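Local coordinates for putative phophotriesterase (Proteus mirabilis, PDB 3RHG), which probably hydrolyses ester bonds, as a member of the phosphotriesterase family that binds two zinc ions per subunit, at residues Asp61-Cys66 with Val295-Met300; Asn28-Val33 with Asp67-Lys72. One frame throughout, in Å; residues are numbered along the deposited sequence.

Interaction 1: residues Asp61-Cys66 with Val295-Met300. With BEZ (benzoic acid), chain D.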
loop_
_atom_site.group_PDB
_atom_site.type_symbol
_atom_site.label_atom_id
_atom_site.label_comp_id
_atom_site.label_asym_id
_atom_site.label_seq_id
_atom_site.Cartn_x
_atom_site.Cartn_y
_atom_site.Cartn_z
ATOM N N ASP A 61 6.803 9.947 3.209
ATOM C CA ASP A 61 7.836 10.674 3.937
ATOM C C ASP A 61 7.692 10.379 5.425
ATOM O O ASP A 61 7.296 11.239 6.218
ATOM C CB ASP A 61 7.733 12.167 3.624
ATOM C CG ASP A 61 9.001 12.928 3.974
ATOM O OD1 ASP A 61 9.891 12.336 4.625
ATOM O OD2 ASP A 61 9.094 14.124 3.610
ATOM N N PRO A 62 7.975 9.124 5.810
ATOM C CA PRO A 62 7.769 8.719 7.199
ATOM C C PRO A 62 8.687 9.434 8.194
ATOM O O PRO A 62 8.288 9.685 9.341
ATOM C CB PRO A 62 8.111 7.218 7.178
ATOM C CG PRO A 62 9.018 7.043 5.957
ATOM C CD PRO A 62 8.427 8.002 4.959
ATOM N N TYR A 63 9.904 9.754 7.761
ATOM C CA TYR A 63 10.959 10.176 8.684
ATOM C C TYR A 63 10.943 11.662 9.020
ATOM O O TYR A 63 11.719 12.108 9.871
ATOM C CB TYR A 63 12.335 9.813 8.113
ATOM C CG TYR A 63 12.583 8.325 7.925
ATOM C CD1 TYR A 63 11.987 7.376 8.755
ATOM C CD2 TYR A 63 13.434 7.870 6.923
ATOM C CE1 TYR A 63 12.235 6.016 8.589
ATOM C CE2 TYR A 63 13.693 6.506 6.743
ATOM C CZ TYR A 63 13.090 5.584 7.571
ATOM O OH TYR A 63 13.351 4.242 7.370
ATOM N N CYS A 64 10.073 12.435 8.374
ATOM C CA CYS A 64 10.010 13.886 8.636
ATOM C C CYS A 64 9.068 14.211 9.797
ATOM O O CYS A 64 9.023 15.341 10.279
ATOM C CB CYS A 64 9.561 14.658 7.394
ATOM S SG CYS A 64 7.769 14.553 7.060
ATOM N N CYS A 65 8.301 13.217 10.233
ATOM C CA CYS A 65 7.278 13.431 11.264
ATOM C C CYS A 65 7.838 13.076 12.648
ATOM O O CYS A 65 8.073 11.911 12.958
ATOM C CB CYS A 65 6.033 12.592 10.940
ATOM S SG CYS A 65 4.737 12.591 12.188
ATOM N N CYS A 66 8.044 14.072 13.496
ATOM C CA CYS A 66 8.673 13.841 14.796
ATOM C C CYS A 66 7.974 12.764 15.626
ATOM O O CYS A 66 8.616 11.883 16.196
ATOM C CB CYS A 66 8.727 15.147 15.592
ATOM S SG CYS A 66 9.647 16.452 14.773
ATOM N N VAL A 295 7.690 -3.673 12.701
ATOM C CA VAL A 295 7.052 -2.459 13.226
ATOM C C VAL A 295 8.144 -1.599 13.864
ATOM O O VAL A 295 8.863 -2.069 14.741
ATOM C CB VAL A 295 5.946 -2.775 14.253
ATOM C CG1 VAL A 295 5.483 -1.488 14.972
ATOM C CG2 VAL A 295 4.770 -3.461 13.559
ATOM N N PHE A 296 8.281 -0.346 13.424
ATOM C CA PHE A 296 9.323 0.506 13.982
ATOM C C PHE A 296 8.956 1.979 13.922
ATOM O O PHE A 296 9.755 2.828 14.326
ATOM C CB PHE A 296 10.687 0.247 13.314
ATOM C CG PHE A 296 10.887 0.931 11.966
ATOM C CD1 PHE A 296 11.689 2.070 11.873
ATOM C CD2 PHE A 296 10.325 0.405 10.790
ATOM C CE1 PHE A 296 11.902 2.718 10.635
ATOM C CE2 PHE A 296 10.527 1.025 9.538
ATOM C CZ PHE A 296 11.332 2.170 9.458
ATOM N N LEU A 297 7.744 2.254 13.430
ATOM C CA LEU A 297 7.193 3.599 13.274
ATOM C C LEU A 297 5.765 3.583 13.771
ATOM O O LEU A 297 5.084 2.563 13.643
ATOM C CB LEU A 297 7.192 4.016 11.798
ATOM C CG LEU A 297 8.538 4.158 11.082
ATOM C CD1 LEU A 297 8.371 4.201 9.552
ATOM C CD2 LEU A 297 9.337 5.412 11.596
ATOM N N LYS A 298 5.291 4.697 14.324
ATOM C CA LYS A 298 3.933 4.709 14.839
ATOM C C LYS A 298 2.917 4.477 13.723
ATOM O O LYS A 298 1.827 3.963 13.973
ATOM C CB LYS A 298 3.629 6.013 15.608
ATOM C CG LYS A 298 4.443 6.183 16.892
ATOM C CD LYS A 298 3.877 7.305 17.740
ATOM C CE LYS A 298 4.743 7.558 18.955
ATOM N NZ LYS A 298 4.190 8.665 19.803
ATOM N N GLN A 299 3.255 4.881 12.497
ATOM C CA GLN A 299 2.316 4.739 11.391
ATOM C C GLN A 299 2.030 3.268 11.078
ATOM O O GLN A 299 1.038 2.953 10.409
ATOM C CB GLN A 299 2.840 5.423 10.130
ATOM C CG GLN A 299 3.918 4.634 9.434
ATOM C CD GLN A 299 4.543 5.448 8.317
ATOM O OE1 GLN A 299 5.429 6.269 8.556
ATOM N NE2 GLN A 299 4.072 5.234 7.090
ATOM N N MET A 300 2.881 2.366 11.564
ATOM C CA MET A 300 2.661 0.953 11.284
ATOM C C MET A 300 1.639 0.293 12.211
ATOM O O MET A 300 1.151 -0.816 11.938
ATOM C CB MET A 300 3.976 0.184 11.311
ATOM C CG MET A 300 4.959 0.710 10.286
ATOM S SD MET A 300 6.563 -0.088 10.309
ATOM C CE MET A 300 6.136 -1.792 9.837
HETATM C C BEZ D . 16.208 0.547 5.848
HETATM O O1 BEZ D . 17.268 -0.106 5.732
HETATM O O2 BEZ D . 16.215 1.783 5.634
HETATM C C1 BEZ D . 14.932 -0.130 6.236
HETATM C C2 BEZ D . 14.920 -1.473 6.620
HETATM C C3 BEZ D . 13.721 -2.079 6.993
HETATM C C4 BEZ D . 12.537 -1.355 6.960
HETATM C C5 BEZ D . 12.553 -0.021 6.564
HETATM C C6 BEZ D . 13.746 0.601 6.205
#

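Interaction 2: residues Asn28-Val33 with Asp67-Lys72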
loop_
_atom_site.group_PDB
_atom_site.type_symbol
_atom_site.label_atom_id
_atom_site.label_comp_id
_atom_site.label_asym_id
_atom_site.label_seq_id
_atom_site.Cartn_x
_atom_site.Cartn_y
_atom_site.Cartn_z
ATOM N N ASN A 28 11.427 1.836 20.578
ATOM C CA ASN A 28 12.554 2.389 19.871
ATOM C C ASN A 28 12.320 3.882 19.744
ATOM O O ASN A 28 11.195 4.358 19.905
ATOM C CB ASN A 28 12.763 1.706 18.503
ATOM C CG ASN A 28 11.629 1.991 17.507
ATOM O OD1 ASN A 28 10.447 2.006 17.862
ATOM N ND2 ASN A 28 11.995 2.219 16.255
ATOM N N ASP A 29 13.379 4.628 19.475
ATOM C CA ASP A 29 13.277 6.079 19.471
ATOM C C ASP A 29 14.255 6.512 18.399
ATOM O O ASP A 29 15.454 6.244 18.515
ATOM C CB ASP A 29 13.689 6.629 20.849
ATOM C CG ASP A 29 13.494 8.144 20.972
ATOM O OD1 ASP A 29 13.223 8.811 19.953
ATOM O OD2 ASP A 29 13.625 8.673 22.095
ATOM N N LEU A 30 13.742 7.130 17.340
ATOM C CA LEU A 30 14.586 7.635 16.260
ATOM C C LEU A 30 14.613 9.160 16.264
ATOM O O LEU A 30 14.807 9.803 15.222
ATOM C CB LEU A 30 14.090 7.109 14.914
ATOM C CG LEU A 30 13.964 5.585 14.890
ATOM C CD1 LEU A 30 13.301 5.123 13.613
ATOM C CD2 LEU A 30 15.327 4.907 15.086
ATOM N N SER A 31 14.426 9.737 17.443
ATOM C CA SER A 31 14.354 11.196 17.609
ATOM C C SER A 31 15.590 11.968 17.197
ATOM O O SER A 31 15.508 13.173 16.955
ATOM C CB SER A 31 14.057 11.536 19.062
ATOM O OG SER A 31 12.712 11.272 19.363
ATOM N N GLY A 32 16.735 11.297 17.134
ATOM C CA GLY A 32 17.986 11.980 16.792
ATOM C C GLY A 32 18.236 12.088 15.296
ATOM O O GLY A 32 19.226 12.697 14.867
ATOM N N VAL A 33 17.332 11.509 14.502
ATOM C CA VAL A 33 17.479 11.465 13.049
ATOM C C VAL A 33 16.192 11.829 12.288
ATOM O O VAL A 33 15.943 11.316 11.189
ATOM C CB VAL A 33 17.969 10.064 12.569
ATOM C CG1 VAL A 33 19.428 9.829 12.995
ATOM C CG2 VAL A 33 17.043 8.937 13.108
ATOM N N ASP A 67 6.652 12.857 15.725
ATOM C CA ASP A 67 5.893 11.919 16.553
ATOM C C ASP A 67 6.085 10.485 16.060
ATOM O O ASP A 67 6.137 9.532 16.858
ATOM C CB ASP A 67 4.406 12.269 16.553
ATOM C CG ASP A 67 3.586 11.345 17.438
ATOM O OD1 ASP A 67 3.927 11.204 18.643
ATOM O OD2 ASP A 67 2.599 10.762 16.933
ATOM N N ASN A 68 6.184 10.322 14.740
ATOM C CA ASN A 68 6.349 8.990 14.138
ATOM C C ASN A 68 7.642 8.325 14.584
ATOM O O ASN A 68 7.729 7.080 14.676
ATOM C CB ASN A 68 6.351 9.138 12.605
ATOM C CG ASN A 68 6.017 7.864 11.883
ATOM O OD1 ASN A 68 5.276 7.011 12.386
ATOM N ND2 ASN A 68 6.531 7.742 10.669
ATOM N N MET A 69 8.624 9.169 14.892
ATOM C CA MET A 69 10.000 8.786 15.198
ATOM C C MET A 69 10.281 8.757 16.703
ATOM O O MET A 69 11.379 8.386 17.120
ATOM C CB MET A 69 10.950 9.823 14.550
ATOM C CG MET A 69 10.747 9.995 13.048
ATOM S SD MET A 69 11.342 8.542 12.183
ATOM C CE MET A 69 13.054 9.018 11.952
ATOM N N ASP A 70 9.294 9.153 17.508
ATOM C CA ASP A 70 9.491 9.375 18.939
ATOM C C ASP A 70 9.283 8.085 19.712
ATOM O O ASP A 70 8.869 7.068 19.132
ATOM C CB ASP A 70 8.509 10.454 19.412
ATOM C CG ASP A 70 8.959 11.176 20.678
ATOM O OD1 ASP A 70 10.018 10.863 21.273
ATOM O OD2 ASP A 70 8.224 12.097 21.076
ATOM N N LYS A 71 9.586 8.122 21.009
ATOM C CA LYS A 71 9.372 6.965 21.887
ATOM C C LYS A 71 7.927 6.441 21.835
ATOM O O LYS A 71 6.975 7.197 21.556
ATOM C CB LYS A 71 9.819 7.257 23.324
ATOM C CG LYS A 71 9.281 8.536 23.894
ATOM C CD LYS A 71 10.032 8.956 25.175
ATOM C CE LYS A 71 9.678 8.082 26.356
ATOM N NZ LYS A 71 10.073 8.746 27.657
ATOM N N LYS A 72 7.779 5.143 22.081
ATOM C CA LYS A 72 6.495 4.468 21.941
ATOM C C LYS A 72 5.856 4.300 23.323
ATOM O O LYS A 72 6.401 3.601 24.176
ATOM C CB LYS A 72 6.695 3.095 21.261
ATOM C CG LYS A 72 7.555 3.152 19.973
ATOM C CD LYS A 72 6.909 4.064 18.927
ATOM C CE LYS A 72 7.723 4.144 17.626
ATOM N NZ LYS A 72 9.107 4.635 17.866
HETATM O O HOH W 1 10.080 3.646 22.855
#

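Interaction 1: residues Asp61-Cys66 with Val295-Met300
Pro-62 and Tyr-63 meet Phe-296, Leu-297 and Gln-299 where two loops of the phosphotriesterase (beta/alpha)8 barrel come together: residues 61-66 belong to the long excursion that follows the first barrel strand, 19-24, and residues 295-300 to the loop that leaves the last, 289-291. The tight part is at the proline. Its CB sits 3.8 Å from CD1 of Leu-297 and 3.2 Å from OE1 of Gln-299, so one carbon is packed against both a methyl group and an amide oxygen. Gln-299 reaches it with CG set between the backbone N and the carbonyl carbon (chi1 76°) and the chain extended beyond. Its polar end is held from outside the two segments, OE1 by ND2 of Asn-68 and NE2 by the carbonyl of Leu-58; the same Asn-68 nitrogen also bonds to the carbonyl oxygen of Pro-62.

Toward the benzoic acid the contact is less buried and is made by ring edges. The side chains of Tyr-63 and Phe-296 run across each other at about a right angle, CE1 to CE1 at 3.9 Å, and CD2 of Leu-297 lies more loosely at the tyrosine edge, 4.2 Å from Tyr-63 CE1. Both aromatic residues are partly exposed and line the pocket of the benzoic acid, where Tyr-63 also meets the ring of Phe-261. Phe-296 CE2 approaches ligand carbon C5 at 3.7 Å. The tyrosine hydroxyl reaches both the phenylalanine and the ligand where these two meet: its OH is 3.6 Å from Phe-296 CZ, near the plane of that ring, and 3.8 Å from C6 of the benzoic acid.

Interaction 2: residues Asn28-Val33 with Asp67-Lys72
The ammonium group of Lys-72 is gripped by three oxygens: its NZ donates to the backbone O of Asn-28 at 2.9 Å, to OD1 of the same asparagine at 3.0 Å, and to the carbonyl oxygen of Asp-70 in its own segment. Both Asn-28 oxygens receive it from well above their carbonyl planes, and bends at chi2 and chi4 fold the lysine back onto them. The other end of that amide is tied as well, ND2 bonding to the backbone O of Phe-296. A water links the two backbones beside the lysine, donating to Asn-28 O and accepting from Lys-72 N.

Further along, Leu-30 N gives a 2.7 Å bond to Met-69 O, joining the two backbones. Asp-29 closes an Asx turn, its OD1 taking Ser-31 N from above the carboxylate plane and, through the syn lone pair, OG of Ser-31 at 2.6 Å.

Beyond the polar row, Met-69 bends at chi2 and chi3 and brings CE to 3.7 Å from Leu-30 CB; the same methyl also touches Val-33 CG2. Phe-130 of helix 128-131 packs on Leu-30 and Val-33.

Asp-29 OD1 and Asp-70 OD1 stand 4.0 Å apart, a like-charge approach that the two Ser-31 donors on Asp-29 OD1 and the weak bond from Lys-71 N to Asp-70 OD1 would probably ease; the Lys-72 ammonium touches neither carboxylate.

Overall arrangement
The two contacts interlock along the chain in the order 28-33, 61-66, 67-72, 295-300, so the excursion after strand 19-24 folds back on its own start in interaction 2 and meets the loop after strand 289-291 in interaction 1. Their centres lie about 8 Å apart, on the same side of the chain's centre, and helix 66-69 spans the junction between residues 61-66 and 67-72. A salt bridge from Lys-298 to Asp-67 joins them directly. The loops of the first and last strands of the parallel barrel are thereby knitted together beside the metal site: Phe-296 and Asn-28 both lie about 4 Å from the zinc ligand His-25, side chain to side chain.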